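PDB 4WES: nitrogenase molybdenum-iron protein alpha chain from Clostridium pasteurianum, which forms, with the beta chain, the nitrogenase component that reduces dinitrogen to ammonium, using an iron-molybdenum-sulfur cofactor and an [8Fe-7S] cluster. Local coordinates for residues A[99-102]-A[103-106]; A[192-195]-A[196-200]; A[271-274]-A[275-279]; A[327-330]-A[331-335]; A[447-450]-A[451-455]. All blocks are in the same frame, centred on the assembly; numbering follows the deposited sequence. Where two conformers were deposited one is given.

Contact 1 of 5, residues A[99-102]-A[103-106]; sequences LNFN and EYVF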
loop_
_atom_site.group_PDB
_atom_site.type_symbol
_atom_site.label_atom_id
_atom_site.label_comp_id
_atom_site.label_asym_id
_atom_site.label_seq_id
_atom_site.Cartn_x
_atom_site.Cartn_y
_atom_site.Cartn_z
ATOM N N LEU A 99 -5.605 14.552 -31.271
ATOM C CA LEU A 99 -4.396 14.651 -30.453
ATOM C C LEU A 99 -4.662 15.300 -29.113
ATOM O O LEU A 99 -5.469 16.200 -28.974
ATOM C CB LEU A 99 -3.325 15.437 -31.206
ATOM C CG LEU A 99 -2.820 14.823 -32.510
ATOM C CD1 LEU A 99 -1.968 15.855 -33.266
ATOM C CD2 LEU A 99 -2.063 13.529 -32.250
ATOM N N ASN A 100 -3.878 14.881 -28.118
ATOM C CA ASN A 100 -3.992 15.448 -26.780
ATOM C C ASN A 100 -2.635 15.347 -26.108
ATOM O O ASN A 100 -2.180 14.241 -25.812
ATOM C CB ASN A 100 -5.031 14.661 -25.970
ATOM C CG ASN A 100 -5.059 15.035 -24.508
ATOM O OD1 ASN A 100 -4.625 16.128 -24.124
ATOM N ND2 ASN A 100 -5.518 14.097 -23.686
ATOM N N PHE A 101 -1.994 16.492 -25.868
ATOM C CA PHE A 101 -0.673 16.518 -25.233
ATOM C C PHE A 101 -0.716 16.947 -23.769
ATOM O O PHE A 101 0.341 17.254 -23.178
ATOM C CB PHE A 101 0.277 17.407 -26.031
ATOM C CG PHE A 101 0.403 16.987 -27.481
ATOM C CD1 PHE A 101 1.045 15.826 -27.828
ATOM C CD2 PHE A 101 -0.175 17.737 -28.501
ATOM C CE1 PHE A 101 1.125 15.402 -29.130
ATOM C CE2 PHE A 101 -0.082 17.317 -29.822
ATOM C CZ PHE A 101 0.560 16.144 -30.132
ATOM N N ASN A 102 -1.885 16.901 -23.139
ATOM C CA ASN A 102 -2.000 17.291 -21.706
ATOM C C ASN A 102 -1.068 16.607 -20.785
ATOM O O ASN A 102 -0.734 17.176 -19.738
ATOM C CB ASN A 102 -3.412 16.956 -21.113
ATOM C CG ASN A 102 -4.300 18.175 -20.965
ATOM O OD1 ASN A 102 -4.317 19.048 -21.838
ATOM N ND2 ASN A 102 -5.110 18.260 -19.858
ATOM N N GLU A 103 -0.700 15.355 -21.081
ATOM C CA GLU A 103 0.071 14.540 -20.156
ATOM C C GLU A 103 1.567 14.777 -20.286
ATOM O O GLU A 103 2.333 14.133 -19.586
ATOM C CB GLU A 103 -0.272 13.059 -20.338
ATOM C CG GLU A 103 -1.734 12.740 -20.067
ATOM C CD GLU A 103 -2.318 11.540 -20.784
ATOM O OE1 GLU A 103 -3.302 10.969 -20.260
ATOM O OE2 GLU A 103 -1.837 11.192 -21.887
ATOM N N TYR A 104 1.976 15.689 -21.158
ATOM C CA TYR A 104 3.364 15.908 -21.502
ATOM C C TYR A 104 3.780 17.337 -21.210
ATOM O O TYR A 104 2.963 18.240 -21.284
ATOM C CB TYR A 104 3.626 15.679 -23.000
ATOM C CG TYR A 104 3.294 14.308 -23.486
ATOM C CD1 TYR A 104 4.253 13.321 -23.593
ATOM C CD2 TYR A 104 2.000 13.968 -23.878
ATOM C CE1 TYR A 104 3.933 12.050 -24.058
ATOM C CE2 TYR A 104 1.690 12.704 -24.338
ATOM C CZ TYR A 104 2.655 11.751 -24.452
ATOM O OH TYR A 104 2.318 10.506 -24.909
ATOM N N VAL A 105 5.073 17.547 -20.939
ATOM C CA VAL A 105 5.668 18.882 -21.091
ATOM C C VAL A 105 6.895 18.783 -21.983
ATOM O O VAL A 105 7.651 17.798 -21.935
ATOM C CB VAL A 105 6.025 19.555 -19.749
ATOM C CG1 VAL A 105 4.763 19.981 -19.019
ATOM C CG2 VAL A 105 6.912 18.682 -18.866
ATOM N N PHE A 106 7.080 19.855 -22.752
ATOM C CA PHE A 106 8.110 19.926 -23.781
ATOM C C PHE A 106 8.997 21.131 -23.538
ATOM O O PHE A 106 8.492 22.204 -23.271
ATOM C CB PHE A 106 7.439 20.088 -25.141
ATOM C CG PHE A 106 6.502 18.971 -25.503
ATOM C CD1 PHE A 106 6.999 17.768 -25.961
ATOM C CD2 PHE A 106 5.148 19.112 -25.372
ATOM C CE1 PHE A 106 6.133 16.756 -26.286
ATOM C CE2 PHE A 106 4.261 18.108 -25.735
ATOM C CZ PHE A 106 4.767 16.917 -26.163
HETATM O O HOH W 1 -1.519 13.679 -23.195
HETATM O O HOH W 2 0.830 19.396 -19.978
#
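Y104 turns back onto F101 in a type I beta turn, F101 to Y104, that brings the loop into strand 106-107. An Asx turn overlaps its start, with N102 N bonded to N100 OD1 at 3.0 Å. E103 reaches N100 through a water: E103 N donates to it at 2.8 Å, and the water in turn donates to N100 O and E103 OE2. That carboxylate oxygen also takes the N of L2 of a beta chain. Y104 N closes the turn on F101 O at 3.0 Å (157° at the hydrogen), approaching from above the carbonyl plane. Its ring sets an edge against the same oxygen, CD2 to F101 O being 3.7 Å, while OH bonds to T5 of the beta chain. F106 pairs antiparallel with a beta-chain strand, which carries the sheet across the subunit interface. With CG beside the backbone N (chi1 -59°), the F106 ring brings the edge atom CE2 to 4.1 Å from F101 CB.

Contact 2 of 5, residues A[192-195]-A[196-200]; sequences TVMT and DIIGK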
loop_
_atom_site.group_PDB
_atom_site.type_symbol
_atom_site.label_atom_id
_atom_site.label_comp_id
_atom_site.label_asym_id
_atom_site.label_seq_id
_atom_site.Cartn_x
_atom_site.Cartn_y
_atom_site.Cartn_z
ATOM N N THR A 192 -1.093 37.526 -29.701
ATOM C CA THR A 192 -0.740 36.581 -30.763
ATOM C C THR A 192 -1.909 35.678 -31.129
ATOM O O THR A 192 -2.133 35.370 -32.307
ATOM C CB THR A 192 0.525 35.801 -30.371
ATOM O OG1 THR A 192 1.625 36.711 -30.374
ATOM C CG2 THR A 192 0.770 34.610 -31.254
ATOM N N VAL A 193 -2.709 35.257 -30.151
ATOM C CA VAL A 193 -3.899 34.479 -30.489
ATOM C C VAL A 193 -4.817 35.293 -31.412
ATOM O O VAL A 193 -5.332 34.767 -32.416
ATOM C CB VAL A 193 -4.639 34.048 -29.197
ATOM C CG1 VAL A 193 -6.005 33.465 -29.531
ATOM C CG2 VAL A 193 -3.819 33.025 -28.429
ATOM N N MET A 194 -5.036 36.558 -31.074
ATOM C CA MET A 194 -5.938 37.390 -31.871
ATOM C C MET A 194 -5.490 37.521 -33.309
ATOM O O MET A 194 -6.296 37.348 -34.221
ATOM C CB MET A 194 -6.094 38.763 -31.237
ATOM C CG MET A 194 -7.103 39.645 -31.957
ATOM S SD MET A 194 -8.795 39.055 -31.708
ATOM C CE MET A 194 -9.586 39.871 -33.094
ATOM N N THR A 195 -4.241 37.901 -33.521
ATOM C CA THR A 195 -3.812 38.213 -34.875
ATOM C C THR A 195 -3.409 37.003 -35.671
ATOM O O THR A 195 -3.553 37.004 -36.895
ATOM C CB THR A 195 -2.697 39.248 -34.885
ATOM O OG1 THR A 195 -1.572 38.752 -34.196
ATOM C CG2 THR A 195 -3.133 40.558 -34.224
ATOM N N ASP A 196 -2.891 35.972 -35.003
ATOM C CA ASP A 196 -2.258 34.876 -35.747
ATOM C C ASP A 196 -3.058 33.579 -35.739
ATOM O O ASP A 196 -2.706 32.647 -36.477
ATOM C CB ASP A 196 -0.830 34.625 -35.210
ATOM C CG ASP A 196 0.072 35.832 -35.334
ATOM O OD1 ASP A 196 -0.329 36.839 -35.933
ATOM O OD2 ASP A 196 1.181 35.784 -34.780
ATOM N N ILE A 197 -4.103 33.521 -34.915
ATOM C CA ILE A 197 -4.920 32.313 -34.809
ATOM C C ILE A 197 -6.394 32.592 -35.158
ATOM O O ILE A 197 -6.957 32.008 -36.071
ATOM C CB ILE A 197 -4.755 31.570 -33.439
ATOM C CG1 ILE A 197 -3.279 31.342 -33.138
ATOM C CG2 ILE A 197 -5.558 30.281 -33.467
ATOM C CD1 ILE A 197 -3.026 30.679 -31.804
ATOM N N ILE A 198 -7.033 33.460 -34.372
ATOM C CA ILE A 198 -8.457 33.738 -34.550
ATOM C C ILE A 198 -8.722 34.277 -35.957
ATOM O O ILE A 198 -8.058 35.220 -36.421
ATOM C CB ILE A 198 -8.968 34.743 -33.481
ATOM C CG1 ILE A 198 -8.915 34.078 -32.104
ATOM C CG2 ILE A 198 -10.371 35.234 -33.820
ATOM C CD1 ILE A 198 -9.331 34.976 -30.951
ATOM N N GLY A 199 -9.723 33.691 -36.625
ATOM C CA GLY A 199 -10.146 34.119 -37.958
ATOM C C GLY A 199 -9.354 33.507 -39.086
ATOM O O GLY A 199 -9.605 33.821 -40.231
ATOM N N LYS A 200 -8.432 32.600 -38.764
ATOM C CA LYS A 200 -7.677 31.887 -39.791
ATOM C C LYS A 200 -8.392 30.655 -40.322
ATOM O O LYS A 200 -7.965 30.091 -41.317
ATOM C CB LYS A 200 -6.282 31.537 -39.307
ATOM C CG LYS A 200 -5.408 32.709 -38.914
ATOM C CD LYS A 200 -5.057 33.649 -40.034
ATOM C CE LYS A 200 -4.138 34.737 -39.533
ATOM N NZ LYS A 200 -3.882 35.797 -40.546
HETATM O O HOH W 3 2.305 37.404 -32.882
HETATM O O HOH W 4 -5.390 38.116 -38.612
HETATM O O HOH W 5 -1.670 37.345 -39.254
#
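This is a local contact at the end of helix 182-196, where V193 and M194 meet I197 and I198 as the chain leaves the helix toward strand 209-215. Both exit amides converge on V193 O. I198 N reaches it at 2.9 Å, almost straight (171° at the hydrogen), and I197 N at 3.1 Å, more bent and from above the carbonyl plane. The buried face is aliphatic: V193 CG1 lies 3.9 Å from I198 CD1, and M194 SD is 4.2 Å from that same methyl. M194 gets there by a kink at chi2 (70°), and its side chain also touches helix 263-277. From I197 to K200 the backbone makes a type II beta turn, with G199 at the positive phi that glycine accepts readily. I197 packs on Y246 and V249 of helix 246-250, which places the turn against that helix. The polar side is wetter. A water links T192 OG1 to D196 OD2, 2.7 Å from each, and T192 CG2 comes within 3.7 Å of D196 OD2. K200 folds back toward the helix end, placing CE 3.5 Å from T195 O, and a second water joins K200 NZ to that carbonyl, 3.0 Å from both.

Contact 3 of 5, residues A[271-274]-A[275-279]; sequences EMME and TKYGI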
loop_
_atom_site.group_PDB
_atom_site.type_symbol
_atom_site.label_atom_id
_atom_site.label_comp_id
_atom_site.label_asym_id
_atom_site.label_seq_id
_atom_site.Cartn_x
_atom_site.Cartn_y
_atom_site.Cartn_z
ATOM N N GLU A 271 -12.582 42.513 -26.526
ATOM C CA GLU A 271 -12.590 43.839 -27.138
ATOM C C GLU A 271 -12.222 43.778 -28.615
ATOM O O GLU A 271 -12.880 44.408 -29.465
ATOM C CB GLU A 271 -11.607 44.744 -26.417
ATOM C CG GLU A 271 -11.937 45.164 -24.996
ATOM C CD GLU A 271 -10.815 45.962 -24.314
ATOM O OE1 GLU A 271 -9.731 46.163 -24.927
ATOM O OE2 GLU A 271 -11.010 46.395 -23.162
ATOM N N MET A 272 -11.137 43.086 -28.921
ATOM C CA MET A 272 -10.645 43.063 -30.299
ATOM C C MET A 272 -11.593 42.343 -31.240
ATOM O O MET A 272 -11.720 42.730 -32.399
ATOM C CB MET A 272 -9.227 42.497 -30.385
ATOM C CG MET A 272 -8.215 43.420 -29.741
ATOM S SD MET A 272 -6.490 42.938 -29.924
ATOM C CE MET A 272 -6.380 41.617 -28.725
ATOM N N MET A 273 -12.256 41.286 -30.772
ATOM C CA MET A 273 -13.236 40.601 -31.606
ATOM C C MET A 273 -14.436 41.499 -31.891
ATOM O O MET A 273 -15.018 41.448 -32.978
ATOM C CB MET A 273 -13.658 39.274 -30.998
ATOM C CG MET A 273 -12.573 38.232 -31.038
ATOM S SD MET A 273 -13.093 36.608 -30.452
ATOM C CE MET A 273 -14.058 36.052 -31.849
ATOM N N GLU A 274 -14.855 42.292 -30.903
ATOM C CA GLU A 274 -15.916 43.245 -31.141
ATOM C C GLU A 274 -15.485 44.279 -32.191
ATOM O O GLU A 274 -16.238 44.582 -33.117
ATOM C CB GLU A 274 -16.369 43.945 -29.857
ATOM C CG GLU A 274 -17.570 44.856 -30.076
ATOM C CD GLU A 274 -18.203 45.405 -28.830
ATOM O OE1 GLU A 274 -17.802 45.031 -27.718
ATOM O OE2 GLU A 274 -19.076 46.265 -28.987
ATOM N N THR A 275 -14.267 44.829 -32.066
ATOM C CA THR A 275 -13.817 45.840 -33.005
ATOM C C THR A 275 -13.667 45.272 -34.425
ATOM O O THR A 275 -14.074 45.903 -35.416
ATOM C CB THR A 275 -12.479 46.399 -32.536
ATOM O OG1 THR A 275 -12.673 46.981 -31.242
ATOM C CG2 THR A 275 -11.921 47.380 -33.519
ATOM N N LYS A 276 -13.032 44.105 -34.534
ATOM C CA LYS A 276 -12.650 43.571 -35.837
ATOM C C LYS A 276 -13.812 42.881 -36.553
ATOM O O LYS A 276 -13.950 43.020 -37.768
ATOM C CB LYS A 276 -11.470 42.616 -35.698
ATOM C CG LYS A 276 -10.968 42.060 -37.024
ATOM C CD LYS A 276 -9.636 41.324 -36.865
ATOM C CE LYS A 276 -9.178 40.715 -38.177
ATOM N NZ LYS A 276 -7.818 40.138 -38.090
ATOM N N TYR A 277 -14.619 42.133 -35.808
ATOM C CA TYR A 277 -15.683 41.297 -36.387
ATOM C C TYR A 277 -17.114 41.808 -36.124
ATOM O O TYR A 277 -18.043 41.356 -36.786
ATOM C CB TYR A 277 -15.544 39.845 -35.894
ATOM C CG TYR A 277 -14.258 39.210 -36.289
ATOM C CD1 TYR A 277 -13.974 38.919 -37.632
ATOM C CD2 TYR A 277 -13.276 38.909 -35.349
ATOM C CE1 TYR A 277 -12.766 38.360 -38.018
ATOM C CE2 TYR A 277 -12.099 38.348 -35.733
ATOM C CZ TYR A 277 -11.830 38.062 -37.054
ATOM O OH TYR A 277 -10.630 37.503 -37.402
ATOM N N GLY A 278 -17.274 42.678 -35.131
ATOM C CA GLY A 278 -18.609 43.135 -34.738
ATOM C C GLY A 278 -19.269 42.220 -33.730
ATOM O O GLY A 278 -20.423 42.419 -33.398
ATOM N N ILE A 279 -18.542 41.216 -33.214
ATOM C CA ILE A 279 -19.130 40.268 -32.281
ATOM C C ILE A 279 -19.204 40.883 -30.892
ATOM O O ILE A 279 -18.164 41.229 -30.315
ATOM C CB ILE A 279 -18.335 38.963 -32.268
ATOM C CG1 ILE A 279 -18.279 38.305 -33.657
ATOM C CG2 ILE A 279 -18.895 38.000 -31.225
ATOM C CD1 ILE A 279 -17.188 37.270 -33.802
#
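M273 meets both Y277 and I279 with one long side chain near the end of helix 263-277. Its CB lies 4.4 Å from Y277 CD2. From CG the chain runs extended to SD; the side chain as a whole also touches M194 of helix 182-196 and N258 of strand 257-260. At SD it bends (chi3 75°), which brings the terminal CE to 3.9 Å from I279 CD1, the two side chains meeting at a slant. The residues belong to a beta-alpha-beta unit, strand 257-260, helix 263-277 and strand 281-283, and the contact lies where the helix hands over to the second strand. There M273 O takes Y277 N at 2.9 Å and, weakly, G278 N at 3.4 Å; G278 N also bonds to E274 O at 3.0 Å. G278 leaves helical geometry with phi 87°, a backbone conformation readily adopted by glycine. The chain then doubles back far enough for I279 O to come 3.1 Å from E274 CA in a CA-H...O contact. Farther out, the carboxylate of E274 bonds S425 through OE1 and that of E271 makes a salt bridge with R378. K276 CG lies over the centre of one face of the Y277 ring.

Contact 4 of 5, residues A[327-330]-A[331-335]; sequences LDYF and KEKLQ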
loop_
_atom_site.group_PDB
_atom_site.type_symbol
_atom_site.label_atom_id
_atom_site.label_comp_id
_atom_site.label_asym_id
_atom_site.label_seq_id
_atom_site.Cartn_x
_atom_site.Cartn_y
_atom_site.Cartn_z
ATOM N N LEU A 327 -28.893 22.038 -2.154
ATOM C CA LEU A 327 -28.758 23.459 -1.882
ATOM C C LEU A 327 -29.275 23.784 -0.501
ATOM O O LEU A 327 -28.679 24.605 0.233
ATOM C CB LEU A 327 -29.503 24.298 -2.915
ATOM C CG LEU A 327 -29.104 24.066 -4.379
ATOM C CD1 LEU A 327 -29.899 24.992 -5.282
ATOM C CD2 LEU A 327 -27.633 24.264 -4.572
ATOM N N ASP A 328 -30.404 23.214 -0.124
ATOM C CA ASP A 328 -30.996 23.457 1.219
ATOM C C ASP A 328 -30.051 22.991 2.314
ATOM O O ASP A 328 -29.893 23.655 3.349
ATOM C CB ASP A 328 -32.327 22.727 1.356
ATOM C CG ASP A 328 -33.440 23.281 0.492
ATOM O OD1 ASP A 328 -34.441 22.541 0.317
ATOM O OD2 ASP A 328 -33.316 24.397 -0.073
ATOM N N TYR A 329 -29.420 21.842 2.109
ATOM C CA TYR A 329 -28.465 21.280 3.055
ATOM C C TYR A 329 -27.253 22.184 3.211
ATOM O O TYR A 329 -26.814 22.422 4.335
ATOM C CB TYR A 329 -28.053 19.894 2.578
ATOM C CG TYR A 329 -26.999 19.179 3.394
ATOM C CD1 TYR A 329 -27.325 18.624 4.614
ATOM C CD2 TYR A 329 -25.728 18.985 2.911
ATOM C CE1 TYR A 329 -26.409 17.938 5.356
ATOM C CE2 TYR A 329 -24.784 18.298 3.666
ATOM C CZ TYR A 329 -25.142 17.770 4.886
ATOM O OH TYR A 329 -24.225 17.081 5.659
ATOM N N PHE A 330 -26.721 22.700 2.107
ATOM C CA PHE A 330 -25.560 23.576 2.220
ATOM C C PHE A 330 -25.896 24.788 3.080
ATOM O O PHE A 330 -25.092 25.214 3.937
ATOM C CB PHE A 330 -25.079 24.021 0.851
ATOM C CG PHE A 330 -24.741 22.886 -0.090
ATOM C CD1 PHE A 330 -24.274 21.681 0.360
ATOM C CD2 PHE A 330 -24.965 23.046 -1.467
ATOM C CE1 PHE A 330 -23.999 20.653 -0.525
ATOM C CE2 PHE A 330 -24.701 22.029 -2.351
ATOM C CZ PHE A 330 -24.218 20.831 -1.883
ATOM N N LYS A 331 -27.045 25.405 2.810
ATOM C CA LYS A 331 -27.456 26.575 3.588
ATOM C C LYS A 331 -27.646 26.202 5.072
ATOM O O LYS A 331 -27.199 26.936 5.966
ATOM C CB LYS A 331 -28.695 27.219 2.990
ATOM C CG LYS A 331 -29.099 28.500 3.710
ATOM C CD LYS A 331 -30.155 29.267 2.962
ATOM C CE LYS A 331 -30.511 30.566 3.660
ATOM N NZ LYS A 331 -31.712 31.149 3.024
ATOM N N GLU A 332 -28.301 25.078 5.346
ATOM C CA GLU A 332 -28.486 24.636 6.722
ATOM C C GLU A 332 -27.133 24.509 7.444
ATOM O O GLU A 332 -26.982 24.914 8.601
ATOM C CB GLU A 332 -29.249 23.307 6.777
ATOM C CG GLU A 332 -29.627 22.886 8.190
ATOM C CD GLU A 332 -29.603 21.383 8.427
ATOM O OE1 GLU A 332 -29.947 20.578 7.527
ATOM O OE2 GLU A 332 -29.245 21.010 9.559
ATOM N N LYS A 333 -26.176 23.903 6.765
ATOM C CA LYS A 333 -24.913 23.563 7.389
ATOM C C LYS A 333 -23.913 24.703 7.463
ATOM O O LYS A 333 -22.976 24.668 8.287
ATOM C CB LYS A 333 -24.291 22.371 6.664
ATOM C CG LYS A 333 -25.079 21.081 6.815
ATOM C CD LYS A 333 -25.150 20.594 8.253
ATOM C CE LYS A 333 -25.731 19.191 8.325
ATOM N NZ LYS A 333 -25.666 18.604 9.698
ATOM N N LEU A 334 -24.073 25.719 6.598
ATOM C CA LEU A 334 -23.065 26.765 6.471
ATOM C C LEU A 334 -23.547 28.149 6.839
ATOM O O LEU A 334 -22.719 29.041 7.036
ATOM C CB LEU A 334 -22.483 26.792 5.055
ATOM C CG LEU A 334 -21.821 25.505 4.610
ATOM C CD1 LEU A 334 -21.556 25.600 3.108
ATOM C CD2 LEU A 334 -20.557 25.235 5.401
ATOM N N GLN A 335 -24.852 28.360 6.955
ATOM C CA GLN A 335 -25.300 29.714 7.133
ATOM C C GLN A 335 -24.761 30.305 8.434
ATOM O O GLN A 335 -24.651 29.629 9.463
ATOM C CB GLN A 335 -26.808 29.878 7.016
ATOM C CG GLN A 335 -27.563 29.201 8.085
ATOM C CD GLN A 335 -29.072 29.256 7.818
ATOM O OE1 GLN A 335 -29.566 30.141 7.105
ATOM N NE2 GLN A 335 -29.797 28.313 8.373
#
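The last turns of the long helix 306-334 bring Y329 against K333 and F330 against L334, two pairs spaced four residues apart. The first is a CH-pi contact: K333 CG lies 3.9 Å from the centroid of the Y329 ring, only 17° off the normal, hence over a face though displaced toward the rim. K333 reaches this position through a bend at chi2 (-63°), which runs its aliphatic chain across the ring. K333 was modelled in two conformers, so this CH-pi contact is secure for only one of them. Y329 contributes by holding CG anti to its amide nitrogen (chi1 177°), which carries the ring toward K333. The backbone beneath is regular alpha-helix at first, with E332 N to D328 O at 2.9 Å and K333 N to Y329 O likewise 2.9 Å. It slackens at the end: L334 N reaches F330 O at 2.9 Å, but the bent angle makes that bond weak. Q335 N still bonds K331 O at 2.9 Å, although Q335 has already left helical geometry. On the buried side, L334 CB lies 3.2 Å from F330 O, and L334 CD1 is 4.5 Å from F330 CB. The F330 ring meets H501 edge-to-face and also touches F358, while L334 rests on L503 and I507 of helix 492-507. K331 and E332 belong to the exposed side of the helix.

Contact 5 of 5, residues A[447-450]-A[451-455]; sequences HDME and VVLEK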
loop_
_atom_site.group_PDB
_atom_site.type_symbol
_atom_site.label_atom_id
_atom_site.label_comp_id
_atom_site.label_asym_id
_atom_site.label_seq_id
_atom_site.Cartn_x
_atom_site.Cartn_y
_atom_site.Cartn_z
ATOM N N HIS A 447 2.070 38.613 5.850
ATOM C CA HIS A 447 1.798 39.501 6.964
ATOM C C HIS A 447 0.345 39.939 6.994
ATOM O O HIS A 447 -0.325 39.875 8.043
ATOM C CB HIS A 447 2.713 40.750 6.881
ATOM C CG HIS A 447 2.250 41.860 7.749
ATOM N ND1 HIS A 447 2.480 41.879 9.114
ATOM C CD2 HIS A 447 1.469 42.939 7.479
ATOM C CE1 HIS A 447 1.867 42.921 9.634
ATOM N NE2 HIS A 447 1.255 43.591 8.673
ATOM N N ASP A 448 -0.160 40.417 5.858
ATOM C CA ASP A 448 -1.514 40.919 5.803
ATOM C C ASP A 448 -2.497 39.801 6.190
ATOM O O ASP A 448 -3.458 40.005 6.942
ATOM C CB ASP A 448 -1.864 41.360 4.379
ATOM C CG ASP A 448 -1.012 42.446 3.810
ATOM O OD1 ASP A 448 -0.446 43.261 4.585
ATOM O OD2 ASP A 448 -0.927 42.439 2.553
ATOM N N MET A 449 -2.259 38.624 5.631
ATOM C CA MET A 449 -3.166 37.503 5.857
ATOM C C MET A 449 -3.228 37.128 7.355
ATOM O O MET A 449 -4.310 36.832 7.890
ATOM C CB MET A 449 -2.742 36.309 5.014
ATOM C CG MET A 449 -3.761 35.195 5.068
ATOM S SD MET A 449 -3.272 33.698 4.181
ATOM C CE MET A 449 -2.049 33.050 5.317
ATOM N N GLU A 450 -2.066 37.130 8.005
ATOM C CA GLU A 450 -2.049 36.776 9.411
ATOM C C GLU A 450 -2.812 37.770 10.272
ATOM O O GLU A 450 -3.483 37.382 11.198
ATOM C CB GLU A 450 -0.635 36.629 9.896
ATOM C CG GLU A 450 0.009 35.302 9.431
ATOM C CD GLU A 450 1.053 34.835 10.420
ATOM O OE1 GLU A 450 0.872 33.710 10.993
ATOM O OE2 GLU A 450 2.024 35.631 10.649
ATOM N N VAL A 451 -2.730 39.060 9.943
ATOM C CA VAL A 451 -3.499 40.065 10.677
ATOM C C VAL A 451 -5.002 39.823 10.482
ATOM O O VAL A 451 -5.776 39.836 11.438
ATOM C CB VAL A 451 -3.110 41.503 10.304
ATOM C CG1 VAL A 451 -3.987 42.486 11.023
ATOM C CG2 VAL A 451 -1.653 41.762 10.649
ATOM N N VAL A 452 -5.426 39.589 9.231
ATOM C CA VAL A 452 -6.826 39.288 8.925
ATOM C C VAL A 452 -7.312 38.082 9.736
ATOM O O VAL A 452 -8.389 38.133 10.358
ATOM C CB VAL A 452 -7.020 39.035 7.441
ATOM C CG1 VAL A 452 -8.378 38.400 7.165
ATOM C CG2 VAL A 452 -6.831 40.335 6.653
ATOM N N LEU A 453 -6.536 37.001 9.729
ATOM C CA LEU A 453 -6.918 35.780 10.455
ATOM C C LEU A 453 -7.077 36.052 11.940
ATOM O O LEU A 453 -8.019 35.585 12.578
ATOM C CB LEU A 453 -5.895 34.689 10.210
ATOM C CG LEU A 453 -5.988 34.027 8.830
ATOM C CD1 LEU A 453 -4.696 33.331 8.471
ATOM C CD2 LEU A 453 -7.137 33.051 8.773
ATOM N N GLU A 454 -6.133 36.793 12.512
ATOM C CA GLU A 454 -6.143 37.051 13.960
ATOM C C GLU A 454 -7.300 37.949 14.357
ATOM O O GLU A 454 -7.970 37.733 15.381
ATOM C CB GLU A 454 -4.807 37.614 14.421
ATOM C CG GLU A 454 -4.762 37.795 15.950
ATOM C CD GLU A 454 -3.954 39.003 16.367
ATOM O OE1 GLU A 454 -2.766 38.835 16.724
ATOM O OE2 GLU A 454 -4.512 40.123 16.330
ATOM N N LYS A 455 -7.541 38.985 13.570
ATOM C CA LYS A 455 -8.544 40.001 13.923
ATOM C C LYS A 455 -9.944 39.530 13.643
ATOM O O LYS A 455 -10.854 39.780 14.422
ATOM C CB LYS A 455 -8.258 41.322 13.204
ATOM C CG LYS A 455 -6.945 41.976 13.642
ATOM C CD LYS A 455 -6.903 42.364 15.113
ATOM C CE LYS A 455 -5.569 43.008 15.453
ATOM N NZ LYS A 455 -5.406 43.268 16.901
#
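H447 and M449 pack firmly against V451 and L453, whereas E454 and K455, at the far end of the segment, belong to the solvent side of helix 446-456. In the close part, V451 CG2 sits 3.8 Å from H447 CE1. Relative to the imidazole centroid it is 4.2 Å away and 29° off the normal, an off-centre CH-pi contact between side chains that run alongside each other. H447 NE2 is engaged elsewhere, by I9 O, which probably helps to fix the ring's rotation. M449 and L453 likewise point the same way: L453 CD1 is 4.0 Å from M449 CG, and the bend at chi3 (74°) keeps M449 CE near that methyl too. V452 CG2 comes within 3.4 Å of D448 O. Beneath all this, the straightest of the helical bonds is V452 N to D448 O, 3.0 Å, in the carbonyl plane with 171° at the hydrogen. By contrast, the exposed end carries a salt bridge, K455 NZ to E454 OE2 at 3.3 Å, between adjacent residues. H447 N also bonds Y95 OH of a beta chain, and E450 packs on Y216 of that chain. D448 forms a salt bridge with R21. V451 leans on helix 5-10, M449 on helix 465-473, and M449, V452 and L453 together on F461 of strand 460-462.

Overall arrangement
The five contacts follow one another along the chain without interleaving. Contact 1 leads into strand 106-107, at one edge of the parallel sheet whose other edge, strand 169-172, contact 2 packs on; their centres are about 22 Å apart. Contacts 2 and 3 are true neighbours, centres about 12 Å apart: helices 182-196 and 263-277 meet there, Y277 OH lying 3.5 Å from G199 CA and M194 CE 3.6 Å from M272 O. Contacts 4 and 5 have centres about 27 Å apart, both across the chain's centre from contact 2. Contacts 1 and 5, centres about 40 Å apart, each meet a beta chain, so subunit contacts occur at two widely separated places.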